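Local coordinates for periplasmic sugar-binding protein (Chloroflexus aurantiacus, PDB 4RXU), which binds D-glucose and probably serves as the sugar-capturing component of an ABC-type carbohydrate transporter, at residues 123-134 with 326-337; 271-279 with 291-299. All coordinates share one frame; numbering follows the deposited sequence. Where two conformers were deposited one is given.

Contact 1: 123-134 with 326-337; sequences ETDAVDYYVTFD and YNNGKKDVPAIQ
Tyr-130 drives the CD2-CE2 edge of its ring into one face of the Tyr-326 ring, a T-shaped pair with planes at 90° and centroids 5.0 Å apart. Tyr-130 CG lies anti to its own backbone N (chi1 -178°), which carries the ring over toward strand 325-327, and its hydroxyl bonds beyond the pair to the carbonyl of Asp-118. Thr-132 CG2 adds a methyl contact, 3.6 Å from Tyr-326 CE1. This is the tight part of the contact, where strands 129-133 and 332-343 run parallel within the mixed sheet of a periplasmic binding protein: Tyr-130 N gives to Pro-334 O, and Ile-336 N returns a bond of 2.8 Å to Tyr-130 O. Val-127 CG1 packs against Val-333 CG1 nearby.

Toward solvent the grip passes to polar ends. In one of its two conformers Lys-330 brings NZ to 2.9 Å from Glu-123 OE1, a salt bridge that may not be held all the time. The extended Lys-331 places NZ 2.8 Å from Val-127 O, with a weak bond to Asp-125 O and a water alongside. Between the two regimes sits Asn-328, whose ND2 meets Thr-124 O at 2.8 Å, in the carbonyl plane and nearly straight (173°), while OD1 takes the N-H groups of Lys-330 and Lys-331 from opposite faces of the amide. A leucine in place of Asn-328 would probably leave Thr-124 O without this donor and those two N-H groups without their acceptor, freeing the turn to shift. The chemistry implies a junction where ring and methyl packing fills the interior, while amide and ammonium groups satisfy the carbonyls of the irregular chain.

Contact 2: 271-279 with 291-299; sequences EYFVTGQDA and RQSMTVFKD. With BGC (beta-D-glucopyranose), chain C.
Lys-298 NZ is gripped from several directions at once: Gln-277 OE1 accepts from it at 2.7 Å, and the ammonium also donates to O2 and O3 of the bound glucose, at 2.9 Å from O2. The lysine chain is bent at chi3 (-56°), while Gln-277 extends beyond CG and reaches NZ obliquely, its NE2 being held by the carbonyl of Pro-251. Asp-278 completes the sugar grip with both carboxylate oxygens: O3 donates to OD1 and O4 to OD2, the latter at 2.5 Å. Its OD1 lies 3.9 Å from Lys-298 NZ, a long salt bridge, so the two charges probably temper each other beside the ligand.

The scaffold behind this pair is an irregular pairing, with a single bridge between Gln-277 and Val-296, at the point where the loop after strand 269-274 of one lobe of the periplasmic-binding-protein fold meets strand 295-298 in the sheet of the other. Asp-278 N meets Val-296 O almost straight (175°), which fixes the backbone that carries the carboxylate. Gly-276 fits where a side chain would collide with Gln-292 NE2, itself bonded to Met-294 O and Asp-253 OD1, while Ser-283 OG holds Gln-292 OE1. Thr-295 OG1 receives Ala-279 N at 3.3 Å and is also bonded to Asp-253.

Farther from the sugar, Ser-293 OG takes Val-274 N at 2.9 Å, so a side-chain hydroxyl stands in for a backbone acceptor. Tyr-272 OH donates to Arg-291 O, 2.7 Å away, with that oxygen in the plane of the ring, and a water joins the same hydroxyl to Arg-291 NE.

Contacts 1 and 2 lie about 27 Å apart, centre to centre, on opposite sides of the chain's centre, yet both reach one mixed sheet, where strand 332-343 pairs in parallel with 129-133 and antiparallel with 295-298. They touch through Phe-133, whose CE2 packs 3.5 Å from Lys-298 CB and whose CE1 lies 3.4 Å from Asp-299 N. Contact 2 supplies Asp-278 and Lys-298 to the glucose directly; contact 1 stands behind the pocket, with the Phe-133 side chain about 6 Å from the sugar. Asp-118, whose backbone O is bonded by Tyr-130 OH of contact 1, binds the glucose through OD2.

Contact 1: 123-134 with 326-337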
loop_
_atom_site.group_PDB
_atom_site.type_symbol
_atom_site.label_atom_id
_atom_site.label_comp_id
_atom_site.label_asym_id
_atom_site.label_seq_id
_atom_site.Cartn_x
_atom_site.Cartn_y
_atom_site.Cartn_z
ATOM N N GLU A 123 -13.713 -7.185 10.397
ATOM C CA GLU A 123 -14.530 -8.179 11.128
ATOM C C GLU A 123 -14.970 -7.672 12.499
ATOM O O GLU A 123 -15.053 -8.416 13.488
ATOM C CB GLU A 123 -13.801 -9.513 11.241
ATOM C CG GLU A 123 -13.471 -10.181 9.909
ATOM C CD GLU A 123 -14.651 -10.377 8.959
ATOM O OE1 GLU A 123 -15.823 -10.271 9.365
ATOM O OE2 GLU A 123 -14.395 -10.656 7.770
ATOM N N THR A 124 -15.268 -6.386 12.533
ATOM C CA THR A 124 -15.854 -5.743 13.708
ATOM C C THR A 124 -16.559 -4.466 13.344
ATOM O O THR A 124 -16.197 -3.773 12.392
ATOM C CB THR A 124 -14.839 -5.417 14.833
ATOM O OG1 THR A 124 -15.527 -4.771 15.915
ATOM C CG2 THR A 124 -13.709 -4.531 14.368
ATOM N N ASP A 125 -17.558 -4.133 14.138
ATOM C CA ASP A 125 -18.183 -2.822 13.899
ATOM C C ASP A 125 -17.557 -1.703 14.764
ATOM O O ASP A 125 -17.983 -0.557 14.662
ATOM C CB ASP A 125 -19.710 -2.866 13.962
ATOM C CG ASP A 125 -20.221 -3.358 15.265
ATOM O OD1 ASP A 125 -19.408 -3.631 16.168
ATOM O OD2 ASP A 125 -21.457 -3.483 15.382
ATOM N N ALA A 126 -16.503 -2.041 15.509
ATOM C CA ALA A 126 -15.757 -1.111 16.338
ATOM C C ALA A 126 -14.758 -0.278 15.553
ATOM O O ALA A 126 -13.684 -0.003 16.051
ATOM C CB ALA A 126 -15.031 -1.863 17.464
ATOM N N VAL A 127 -15.101 0.123 14.339
ATOM C CA VAL A 127 -14.274 1.064 13.597
ATOM C C VAL A 127 -15.154 2.265 13.255
ATOM O O VAL A 127 -16.197 2.078 12.611
ATOM C CB VAL A 127 -13.682 0.445 12.319
ATOM C CG1 VAL A 127 -12.764 1.454 11.673
ATOM C CG2 VAL A 127 -12.960 -0.866 12.614
ATOM N N ASP A 128 -14.775 3.465 13.702
ATOM C CA ASP A 128 -15.614 4.656 13.474
ATOM C C ASP A 128 -15.368 5.297 12.113
ATOM O O ASP A 128 -16.307 5.686 11.435
ATOM C CB ASP A 128 -15.438 5.647 14.608
ATOM C CG ASP A 128 -15.885 5.053 15.914
ATOM O OD1 ASP A 128 -17.092 4.785 16.050
ATOM O OD2 ASP A 128 -15.027 4.776 16.760
ATOM N N TYR A 129 -14.094 5.411 11.740
ATOM C CA TYR A 129 -13.679 6.059 10.466
ATOM C C TYR A 129 -12.501 5.315 9.901
ATOM O O TYR A 129 -11.743 4.659 10.639
ATOM C CB TYR A 129 -13.314 7.555 10.658
ATOM C CG TYR A 129 -14.483 8.306 11.195
ATOM C CD1 TYR A 129 -15.475 8.783 10.341
ATOM C CD2 TYR A 129 -14.669 8.431 12.576
ATOM C CE1 TYR A 129 -16.609 9.402 10.842
ATOM C CE2 TYR A 129 -15.804 9.038 13.086
ATOM C CZ TYR A 129 -16.766 9.523 12.208
ATOM O OH TYR A 129 -17.901 10.152 12.648
ATOM N N TYR A 130 -12.331 5.483 8.604
ATOM C CA TYR A 130 -11.187 4.942 7.881
ATOM C C TYR A 130 -10.542 6.045 7.016
ATOM O O TYR A 130 -11.129 6.489 6.032
ATOM C CB TYR A 130 -11.644 3.785 6.997
ATOM C CG TYR A 130 -10.554 3.078 6.222
ATOM C CD1 TYR A 130 -9.259 2.956 6.698
ATOM C CD2 TYR A 130 -10.845 2.502 4.999
ATOM C CE1 TYR A 130 -8.290 2.277 5.963
ATOM C CE2 TYR A 130 -9.913 1.803 4.269
ATOM C CZ TYR A 130 -8.632 1.670 4.742
ATOM O OH TYR A 130 -7.734 0.962 3.991
ATOM N N VAL A 131 -9.355 6.455 7.407
ATOM C CA VAL A 131 -8.560 7.416 6.662
ATOM C C VAL A 131 -7.652 6.606 5.746
ATOM O O VAL A 131 -6.843 5.811 6.194
ATOM C CB VAL A 131 -7.716 8.294 7.607
ATOM C CG1 VAL A 131 -6.728 9.147 6.831
ATOM C CG2 VAL A 131 -8.618 9.159 8.476
ATOM N N THR A 132 -7.820 6.816 4.450
ATOM C CA THR A 132 -7.210 5.954 3.445
ATOM C C THR A 132 -6.905 6.679 2.139
ATOM O O THR A 132 -7.545 7.681 1.795
ATOM C CB THR A 132 -8.133 4.730 3.169
ATOM O OG1 THR A 132 -7.492 3.784 2.307
ATOM C CG2 THR A 132 -9.471 5.150 2.509
ATOM N N PHE A 133 -5.939 6.135 1.413
ATOM C CA PHE A 133 -5.815 6.431 -0.003
ATOM C C PHE A 133 -6.783 5.565 -0.798
ATOM O O PHE A 133 -7.314 4.559 -0.317
ATOM C CB PHE A 133 -4.402 6.182 -0.496
ATOM C CG PHE A 133 -3.369 7.058 0.150
ATOM C CD1 PHE A 133 -3.320 8.418 -0.104
ATOM C CD2 PHE A 133 -2.438 6.505 1.031
ATOM C CE1 PHE A 133 -2.359 9.202 0.490
ATOM C CE2 PHE A 133 -1.476 7.293 1.615
ATOM C CZ PHE A 133 -1.441 8.637 1.338
ATOM N N ASP A 134 -7.013 5.935 -2.045
ATOM C CA ASP A 134 -7.878 5.128 -2.928
ATOM C C ASP A 134 -7.081 3.910 -3.423
ATOM O O ASP A 134 -6.427 3.950 -4.463
ATOM C CB ASP A 134 -8.327 5.981 -4.108
ATOM C CG ASP A 134 -9.363 5.297 -4.999
ATOM O OD1 ASP A 134 -9.506 4.054 -4.966
ATOM O OD2 ASP A 134 -10.044 6.023 -5.770
ATOM N N TYR A 326 -15.795 1.888 3.156
ATOM C CA TYR A 326 -15.122 0.650 2.801
ATOM C C TYR A 326 -15.706 -0.431 3.670
ATOM O O TYR A 326 -15.768 -0.296 4.879
ATOM C CB TYR A 326 -13.609 0.689 3.051
ATOM C CG TYR A 326 -12.799 1.457 2.034
ATOM C CD1 TYR A 326 -12.977 2.826 1.855
ATOM C CD2 TYR A 326 -11.851 0.820 1.265
ATOM C CE1 TYR A 326 -12.234 3.531 0.920
ATOM C CE2 TYR A 326 -11.096 1.514 0.337
ATOM C CZ TYR A 326 -11.303 2.862 0.152
ATOM O OH TYR A 326 -10.523 3.521 -0.775
ATOM N N ASN A 327 -16.086 -1.536 3.057
ATOM C CA ASN A 327 -16.584 -2.637 3.824
ATOM C C ASN A 327 -15.455 -3.412 4.461
ATOM O O ASN A 327 -14.428 -3.721 3.835
ATOM C CB ASN A 327 -17.398 -3.583 2.953
ATOM C CG ASN A 327 -18.025 -4.716 3.760
ATOM O OD1 ASN A 327 -17.480 -5.816 3.862
ATOM N ND2 ASN A 327 -19.130 -4.415 4.396
ATOM N N ASN A 328 -15.677 -3.788 5.710
ATOM C CA ASN A 328 -14.638 -4.480 6.467
ATOM C C ASN A 328 -15.034 -5.899 6.903
ATOM O O ASN A 328 -14.354 -6.507 7.721
ATOM C CB ASN A 328 -14.227 -3.627 7.668
ATOM C CG ASN A 328 -15.117 -3.829 8.865
ATOM O OD1 ASN A 328 -16.252 -4.298 8.737
ATOM N ND2 ASN A 328 -14.592 -3.537 10.050
ATOM N N GLY A 329 -16.089 -6.436 6.295
ATOM C CA GLY A 329 -16.613 -7.767 6.638
ATOM C C GLY A 329 -17.833 -7.750 7.543
ATOM O O GLY A 329 -18.671 -8.675 7.528
ATOM N N LYS A 330 -17.929 -6.692 8.333
ATOM C CA LYS A 330 -19.067 -6.472 9.247
ATOM C C LYS A 330 -19.782 -5.135 9.099
ATOM O O LYS A 330 -20.979 -5.030 9.420
ATOM C CB LYS A 330 -18.627 -6.619 10.694
ATOM C CG LYS A 330 -18.264 -8.048 11.052
ATOM C CD LYS A 330 -19.463 -8.987 11.066
ATOM C CE LYS A 330 -19.075 -10.397 11.501
ATOM N NZ LYS A 330 -18.346 -11.098 10.403
ATOM N N LYS A 331 -19.074 -4.127 8.603
ATOM C CA LYS A 331 -19.574 -2.760 8.582
ATOM C C LYS A 331 -19.045 -2.065 7.344
ATOM O O LYS A 331 -17.928 -2.317 6.921
ATOM C CB LYS A 331 -19.111 -2.030 9.864
ATOM C CG LYS A 331 -19.353 -0.534 9.908
ATOM C CD LYS A 331 -18.904 0.019 11.245
ATOM C CE LYS A 331 -19.222 1.486 11.337
ATOM N NZ LYS A 331 -18.966 1.938 12.710
ATOM N N ASP A 332 -19.881 -1.209 6.763
ATOM C CA ASP A 332 -19.424 -0.191 5.827
ATOM C C ASP A 332 -18.854 1.006 6.586
ATOM O O ASP A 332 -19.573 1.841 7.095
ATOM C CB ASP A 332 -20.571 0.255 4.926
ATOM C CG ASP A 332 -20.966 -0.802 3.900
ATOM O OD1 ASP A 332 -20.184 -1.755 3.633
ATOM O OD2 ASP A 332 -22.077 -0.654 3.352
ATOM N N VAL A 333 -17.538 1.044 6.708
ATOM C CA VAL A 333 -16.892 2.034 7.567
ATOM C C VAL A 333 -16.791 3.354 6.811
ATOM O O VAL A 333 -16.267 3.376 5.692
ATOM C CB VAL A 333 -15.462 1.584 7.962
ATOM C CG1 VAL A 333 -14.784 2.642 8.844
ATOM C CG2 VAL A 333 -15.487 0.208 8.630
ATOM N N PRO A 334 -17.279 4.455 7.415
ATOM C CA PRO A 334 -17.135 5.775 6.801
ATOM C C PRO A 334 -15.682 6.114 6.457
ATOM O O PRO A 334 -14.788 5.976 7.294
ATOM C CB PRO A 334 -17.704 6.729 7.859
ATOM C CG PRO A 334 -18.656 5.892 8.645
ATOM C CD PRO A 334 -18.029 4.526 8.684
ATOM N N ALA A 335 -15.477 6.562 5.220
ATOM C CA ALA A 335 -14.127 6.761 4.665
ATOM C C ALA A 335 -13.777 8.227 4.508
ATOM O O ALA A 335 -14.630 9.055 4.221
ATOM C CB ALA A 335 -14.016 6.086 3.319
ATOM N N ILE A 336 -12.505 8.531 4.746
ATOM C CA ILE A 336 -11.947 9.857 4.476
ATOM C C ILE A 336 -10.814 9.499 3.497
ATOM O O ILE A 336 -9.702 9.153 3.901
ATOM C CB ILE A 336 -11.421 10.531 5.766
ATOM C CG1 ILE A 336 -12.560 10.696 6.786
ATOM C CG2 ILE A 336 -10.784 11.875 5.445
ATOM C CD1 ILE A 336 -12.170 11.133 8.189
ATOM N N GLN A 337 -11.129 9.555 2.208
ATOM C CA GLN A 337 -10.273 9.013 1.157
ATOM C C GLN A 337 -9.586 10.123 0.392
ATOM O O GLN A 337 -10.199 11.145 0.079
ATOM C CB GLN A 337 -11.106 8.165 0.195
ATOM C CG GLN A 337 -10.309 7.462 -0.895
ATOM C CD GLN A 337 -11.189 6.852 -1.984
ATOM O OE1 GLN A 337 -11.517 5.656 -1.951
ATOM N NE2 GLN A 337 -11.612 7.673 -2.924
HETATM O O HOH W 1 -20.865 1.134 14.438
HETATM O O HOH W 2 -10.283 2.093 -3.030
#

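Contact 2: 271-279 with 291-299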
loop_
_atom_site.group_PDB
_atom_site.type_symbol
_atom_site.label_atom_id
_atom_site.label_comp_id
_atom_site.label_asym_id
_atom_site.label_seq_id
_atom_site.Cartn_x
_atom_site.Cartn_y
_atom_site.Cartn_z
ATOM N N GLU A 271 14.064 -6.254 -21.803
ATOM C CA GLU A 271 13.451 -5.032 -21.316
ATOM C C GLU A 271 12.397 -5.412 -20.301
ATOM O O GLU A 271 11.731 -6.415 -20.481
ATOM C CB GLU A 271 12.774 -4.226 -22.439
ATOM C CG GLU A 271 12.449 -2.800 -21.990
ATOM C CD GLU A 271 11.780 -1.934 -23.050
ATOM O OE1 GLU A 271 11.499 -2.439 -24.155
ATOM O OE2 GLU A 271 11.533 -0.732 -22.772
ATOM N N TYR A 272 12.220 -4.607 -19.261
ATOM C CA TYR A 272 11.124 -4.839 -18.336
ATOM C C TYR A 272 10.457 -3.517 -17.986
ATOM O O TYR A 272 11.097 -2.442 -17.948
ATOM C CB TYR A 272 11.559 -5.572 -17.061
ATOM C CG TYR A 272 12.505 -4.786 -16.188
ATOM C CD1 TYR A 272 12.034 -3.858 -15.262
ATOM C CD2 TYR A 272 13.883 -5.003 -16.262
ATOM C CE1 TYR A 272 12.915 -3.124 -14.473
ATOM C CE2 TYR A 272 14.776 -4.281 -15.473
ATOM C CZ TYR A 272 14.297 -3.342 -14.590
ATOM O OH TYR A 272 15.198 -2.636 -13.824
ATOM N N PHE A 273 9.146 -3.622 -17.773
ATOM C CA PHE A 273 8.304 -2.564 -17.244
ATOM C C PHE A 273 7.858 -2.996 -15.859
ATOM O O PHE A 273 7.378 -4.112 -15.688
ATOM C CB PHE A 273 7.108 -2.349 -18.169
ATOM C CG PHE A 273 7.494 -1.863 -19.530
ATOM C CD1 PHE A 273 7.812 -2.758 -20.547
ATOM C CD2 PHE A 273 7.557 -0.510 -19.785
ATOM C CE1 PHE A 273 8.176 -2.298 -21.798
ATOM C CE2 PHE A 273 7.922 -0.047 -21.032
ATOM C CZ PHE A 273 8.234 -0.943 -22.035
ATOM N N VAL A 274 8.069 -2.160 -14.850
ATOM C CA VAL A 274 7.756 -2.542 -13.475
ATOM C C VAL A 274 7.093 -1.386 -12.734
ATOM O O VAL A 274 7.482 -0.211 -12.852
ATOM C CB VAL A 274 8.991 -3.023 -12.671
ATOM C CG1 VAL A 274 10.031 -1.918 -12.492
ATOM C CG2 VAL A 274 8.552 -3.618 -11.341
ATOM N N THR A 275 6.095 -1.755 -11.939
ATOM C CA THR A 275 5.262 -0.827 -11.199
ATOM C C THR A 275 5.747 -0.689 -9.767
ATOM O O THR A 275 6.701 -1.329 -9.372
ATOM C CB THR A 275 3.790 -1.287 -11.221
ATOM O OG1 THR A 275 3.665 -2.539 -10.549
ATOM C CG2 THR A 275 3.299 -1.406 -12.622
ATOM N N GLY A 276 5.089 0.184 -9.010
ATOM C CA GLY A 276 5.372 0.357 -7.581
ATOM C C GLY A 276 4.411 1.341 -6.944
ATOM O O GLY A 276 3.447 1.766 -7.556
ATOM N N GLN A 277 4.651 1.651 -5.678
ATOM C CA GLN A 277 3.933 2.717 -5.001
ATOM C C GLN A 277 4.681 3.141 -3.749
ATOM O O GLN A 277 5.463 2.366 -3.215
ATOM C CB GLN A 277 2.511 2.305 -4.597
ATOM C CG GLN A 277 2.448 1.309 -3.456
ATOM C CD GLN A 277 1.021 0.987 -3.077
ATOM O OE1 GLN A 277 0.269 1.859 -2.635
ATOM N NE2 GLN A 277 0.636 -0.263 -3.263
ATOM N N ASP A 278 4.392 4.382 -3.350
ATOM C CA ASP A 278 4.824 5.051 -2.101
ATOM C C ASP A 278 5.847 6.164 -2.373
ATOM O O ASP A 278 6.126 6.972 -1.490
ATOM C CB ASP A 278 5.437 4.094 -1.072
ATOM C CG ASP A 278 4.442 3.068 -0.508
ATOM O OD1 ASP A 278 3.209 3.202 -0.674
ATOM O OD2 ASP A 278 4.937 2.135 0.161
ATOM N N ALA A 279 6.420 6.199 -3.582
ATOM C CA ALA A 279 7.430 7.214 -3.916
ATOM C C ALA A 279 8.559 7.242 -2.881
ATOM O O ALA A 279 9.038 8.301 -2.479
ATOM C CB ALA A 279 6.808 8.594 -4.107
ATOM N N ARG A 291 15.439 2.383 -14.014
ATOM C CA ARG A 291 15.453 1.030 -13.422
ATOM C C ARG A 291 14.115 0.616 -12.855
ATOM O O ARG A 291 13.908 -0.570 -12.621
ATOM C CB ARG A 291 16.505 0.919 -12.324
ATOM C CG ARG A 291 17.916 1.301 -12.757
ATOM C CD ARG A 291 18.938 0.741 -11.818
ATOM N NE ARG A 291 18.973 -0.693 -12.042
ATOM C CZ ARG A 291 19.374 -1.597 -11.164
ATOM N NH1 ARG A 291 19.798 -1.245 -9.963
ATOM N NH2 ARG A 291 19.336 -2.871 -11.512
ATOM N N GLN A 292 13.212 1.576 -12.663
ATOM C CA GLN A 292 11.841 1.295 -12.274
ATOM C C GLN A 292 10.992 2.201 -13.139
ATOM O O GLN A 292 11.367 3.323 -13.405
ATOM C CB GLN A 292 11.642 1.602 -10.792
ATOM C CG GLN A 292 10.196 1.514 -10.297
ATOM C CD GLN A 292 10.056 1.677 -8.782
ATOM O OE1 GLN A 292 10.980 1.377 -8.002
ATOM N NE2 GLN A 292 8.856 2.071 -8.350
ATOM N N SER A 293 9.857 1.721 -13.604
ATOM C CA SER A 293 9.091 2.452 -14.620
ATOM C C SER A 293 8.202 3.541 -14.047
ATOM O O SER A 293 8.050 4.620 -14.608
ATOM C CB SER A 293 8.224 1.479 -15.450
ATOM O OG SER A 293 8.990 0.400 -15.912
ATOM N N MET A 294 7.582 3.238 -12.921
ATOM C CA MET A 294 6.637 4.149 -12.309
ATOM C C MET A 294 6.456 3.842 -10.859
ATOM O O MET A 294 6.760 2.754 -10.399
ATOM C CB MET A 294 5.262 4.083 -12.981
ATOM C CG MET A 294 4.529 2.752 -12.800
ATOM S SD MET A 294 3.465 2.583 -11.281
ATOM C CE MET A 294 1.886 3.090 -11.997
ATOM N N THR A 295 5.927 4.833 -10.150
ATOM C CA THR A 295 5.426 4.622 -8.808
ATOM C C THR A 295 4.097 5.372 -8.665
ATOM O O THR A 295 3.891 6.436 -9.240
ATOM C CB THR A 295 6.430 5.064 -7.702
ATOM O OG1 THR A 295 6.003 4.591 -6.414
ATOM C CG2 THR A 295 6.585 6.585 -7.665
ATOM N N VAL A 296 3.202 4.811 -7.870
ATOM C CA VAL A 296 1.979 5.491 -7.488
ATOM C C VAL A 296 2.271 6.340 -6.245
ATOM O O VAL A 296 2.633 5.825 -5.186
ATOM C CB VAL A 296 0.774 4.556 -7.285
ATOM C CG1 VAL A 296 -0.426 5.378 -6.855
ATOM C CG2 VAL A 296 0.462 3.803 -8.579
ATOM N N PHE A 297 2.142 7.656 -6.406
ATOM C CA PHE A 297 2.416 8.613 -5.337
ATOM C C PHE A 297 1.167 8.759 -4.494
ATOM O O PHE A 297 0.110 9.085 -5.008
ATOM C CB PHE A 297 2.791 9.971 -5.941
ATOM C CG PHE A 297 2.848 11.113 -4.951
ATOM C CD1 PHE A 297 3.576 10.995 -3.770
ATOM C CD2 PHE A 297 2.178 12.305 -5.199
ATOM C CE1 PHE A 297 3.631 12.043 -2.872
ATOM C CE2 PHE A 297 2.240 13.360 -4.294
ATOM C CZ PHE A 297 2.956 13.216 -3.129
ATOM N N LYS A 298 1.317 8.514 -3.196
ATOM C CA LYS A 298 0.261 8.647 -2.200
ATOM C C LYS A 298 0.722 9.706 -1.199
ATOM O O LYS A 298 1.683 9.480 -0.466
ATOM C CB LYS A 298 -0.007 7.295 -1.523
ATOM C CG LYS A 298 -0.108 6.126 -2.506
ATOM C CD LYS A 298 -0.791 4.886 -1.985
ATOM C CE LYS A 298 -0.140 4.370 -0.723
ATOM N NZ LYS A 298 -0.690 3.019 -0.410
ATOM N N ASP A 299 0.100 10.883 -1.231
ATOM C CA ASP A 299 0.611 12.009 -0.476
ATOM C C ASP A 299 0.310 11.812 1.001
ATOM O O ASP A 299 -0.770 12.122 1.481
ATOM C CB ASP A 299 0.031 13.322 -1.023
ATOM C CG ASP A 299 0.739 14.548 -0.506
ATOM O OD1 ASP A 299 1.370 14.476 0.581
ATOM O OD2 ASP A 299 0.659 15.587 -1.199
HETATM C C2 BGC C . 0.452 0.569 2.351
HETATM C C3 BGC C . 1.536 0.733 1.305
HETATM C C4 BGC C . 2.804 0.042 1.784
HETATM C C5 BGC C . 2.523 -1.403 2.199
HETATM C C6 BGC C . 3.710 -2.090 2.837
HETATM C C1 BGC C . 0.276 -0.935 2.478
HETATM O O1 BGC C . -0.849 -1.286 3.229
HETATM O O2 BGC C . -0.744 1.214 1.901
HETATM O O3 BGC C . 1.753 2.128 1.110
HETATM O O4 BGC C . 3.731 -0.023 0.683
HETATM O O5 BGC C . 1.445 -1.456 3.112
HETATM O O6 BGC C . 4.286 -1.299 3.880
HETATM O O HOH W 3 17.894 -2.111 -14.253
HETATM O O HOH W 4 3.710 8.214 -1.668
#